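Side-chain contact in S-adenosylmethionine decarboxylase proenzyme (Aquifex aeolicus, PDB 2III), which probably decarboxylates S-adenosylmethionine to S-adenosylmethioninamine, the propylamine donor for spermidine and spermine synthesis: residues K20-R23 with V24-R28. Numbering follows the deposited sequence.
Sequences KIDR and VEDIR. With MG (magnesium ion), chain B.
Asp22 and Asp26 bring their carboxylates to one magnesium ion with different first torsions: CG of Asp22 sits between its backbone N and carbonyl carbon (chi1 61°), while CG of Asp26 lies beside its own N (chi1 -49°), turning the carboxylate back toward the loop. The setting is a helix N-terminus with one half of a capping box, the N3 carboxylate accepting from the N-cap N-H. Arg23 is the N-cap of helix 24-37, and its backbone N donates to OD2 of Asp26, at the N3 position, over 2.8 Å with an N-H...O angle of 148°, meeting that oxygen nearly along its C-O axis. A separate, weak backbone bond runs from Asp26 N to Arg23 O, at 3.2 Å.

The example illustrates how a cap and a cation can share one carboxylate. Asp22 OD2 binds the magnesium at 2.3 Å, and Asp19 O, earlier in the same loop, is a further ligand. Asp26 belongs to the same site, although both its OD1 and OD2 stay 2.8 Å from the metal, longer than the Asp22 bond. OD2 of Asp22 and OD2 of Asp26, both acceptors, lie 2.8 Å apart, a closeness that the cation would be expected to offset.

Away from the metal, Arg23 and Glu25 extend alongside each other in the same direction, with Glu25 OE1 lying 3.0 Å from Arg23 CB. Ile27 packs on Ile68 and Thr70 of strand 65-71, where the start of the helix meets the sheet of this two-layer alpha-beta sandwich. Lys20 O touches the Asp26 side chain, 3.2 Å from its CB.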
loop_
_atom_site.group_PDB
_atom_site.type_symbol
_atom_site.label_atom_id
_atom_site.label_comp_id
_atom_site.label_asym_id
_atom_site.label_seq_id
_atom_site.Cartn_x
_atom_site.Cartn_y
_atom_site.Cartn_z
ATOM N N LYS A 20 -17.520 8.569 -10.029
ATOM C CA LYS A 20 -16.700 9.069 -8.925
ATOM C C LYS A 20 -15.281 8.511 -8.940
ATOM O O LYS A 20 -14.393 9.043 -8.268
ATOM C CB LYS A 20 -17.316 8.695 -7.577
ATOM C CG LYS A 20 -18.633 9.360 -7.210
ATOM C CD LYS A 20 -19.036 8.906 -5.798
ATOM C CE LYS A 20 -20.304 9.574 -5.311
ATOM N NZ LYS A 20 -21.461 9.198 -6.163
ATOM N N ILE A 21 -15.071 7.449 -9.715
ATOM C CA ILE A 21 -13.778 6.771 -9.758
ATOM C C ILE A 21 -13.267 6.379 -11.141
ATOM O O ILE A 21 -12.444 5.467 -11.251
ATOM C CB ILE A 21 -13.848 5.473 -8.914
ATOM C CG1 ILE A 21 -14.998 4.600 -9.428
ATOM C CG2 ILE A 21 -14.063 5.808 -7.433
ATOM C CD1 ILE A 21 -15.191 3.267 -8.692
ATOM N N ASP A 22 -13.720 7.052 -12.192
ATOM C CA ASP A 22 -13.277 6.677 -13.530
ATOM C C ASP A 22 -12.052 7.409 -14.087
ATOM O O ASP A 22 -11.293 6.832 -14.868
ATOM C CB ASP A 22 -14.454 6.770 -14.522
ATOM C CG ASP A 22 -15.038 8.176 -14.630
ATOM O OD1 ASP A 22 -15.886 8.392 -15.520
ATOM O OD2 ASP A 22 -14.661 9.060 -13.833
ATOM N N ARG A 23 -11.840 8.659 -13.690
ATOM C CA ARG A 23 -10.694 9.406 -14.205
ATOM C C ARG A 23 -9.699 9.781 -13.098
ATOM O O ARG A 23 -10.027 9.725 -11.915
ATOM C CB ARG A 23 -11.172 10.686 -14.915
ATOM C CG ARG A 23 -12.282 10.501 -15.966
ATOM C CD ARG A 23 -11.881 9.574 -17.110
ATOM N NE ARG A 23 -10.799 10.114 -17.932
ATOM C CZ ARG A 23 -10.153 9.420 -18.867
ATOM N NH1 ARG A 23 -10.475 8.153 -19.110
ATOM N NH2 ARG A 23 -9.175 9.990 -19.557
ATOM N N VAL A 24 -8.478 10.150 -13.484
ATOM C CA VAL A 24 -7.469 10.562 -12.514
ATOM C C VAL A 24 -7.928 11.795 -11.732
ATOM O O VAL A 24 -7.723 11.886 -10.522
ATOM C CB VAL A 24 -6.127 10.899 -13.196
ATOM C CG1 VAL A 24 -5.228 11.676 -12.227
ATOM C CG2 VAL A 24 -5.427 9.611 -13.634
ATOM N N GLU A 25 -8.547 12.744 -12.429
ATOM C CA GLU A 25 -9.038 13.967 -11.800
ATOM C C GLU A 25 -9.805 13.640 -10.526
ATOM O O GLU A 25 -9.624 14.298 -9.501
ATOM C CB GLU A 25 -9.970 14.729 -12.752
ATOM C CG GLU A 25 -9.317 15.189 -14.039
ATOM C CD GLU A 25 -8.655 14.049 -14.791
ATOM O OE1 GLU A 25 -9.325 13.021 -15.030
ATOM O OE2 GLU A 25 -7.463 14.183 -15.142
ATOM N N ASP A 26 -10.669 12.628 -10.605
ATOM C CA ASP A 26 -11.480 12.214 -9.462
ATOM C C ASP A 26 -10.604 11.722 -8.294
ATOM O O ASP A 26 -10.762 12.165 -7.157
ATOM C CB ASP A 26 -12.446 11.087 -9.867
ATOM C CG ASP A 26 -13.224 11.388 -11.142
ATOM O OD1 ASP A 26 -14.036 12.337 -11.146
ATOM O OD2 ASP A 26 -13.025 10.659 -12.140
ATOM N N ILE A 27 -9.689 10.799 -8.581
ATOM C CA ILE A 27 -8.814 10.234 -7.553
ATOM C C ILE A 27 -7.952 11.311 -6.907
ATOM O O ILE A 27 -7.802 11.344 -5.681
ATOM C CB ILE A 27 -7.901 9.124 -8.141
ATOM C CG1 ILE A 27 -8.764 7.975 -8.656
ATOM C CG2 ILE A 27 -6.930 8.618 -7.095
ATOM C CD1 ILE A 27 -9.747 7.463 -7.644
ATOM N N ARG A 28 -7.403 12.190 -7.743
ATOM C CA ARG A 28 -6.560 13.284 -7.285
ATOM C C ARG A 28 -7.321 14.182 -6.333
ATOM O O ARG A 28 -6.840 14.475 -5.241
ATOM C CB ARG A 28 -6.052 14.090 -8.483
ATOM C CG ARG A 28 -5.403 15.429 -8.150
ATOM C CD ARG A 28 -4.496 15.867 -9.298
ATOM N NE ARG A 28 -3.125 15.406 -9.084
ATOM C CZ ARG A 28 -2.258 15.136 -10.054
ATOM N NH1 ARG A 28 -2.615 15.268 -11.325
ATOM N NH2 ARG A 28 -1.027 14.746 -9.748
HETATM MG MG MG B . -15.632 11.025 -13.107
HETATM O O HOH W 1 -14.642 12.194 -13.707
#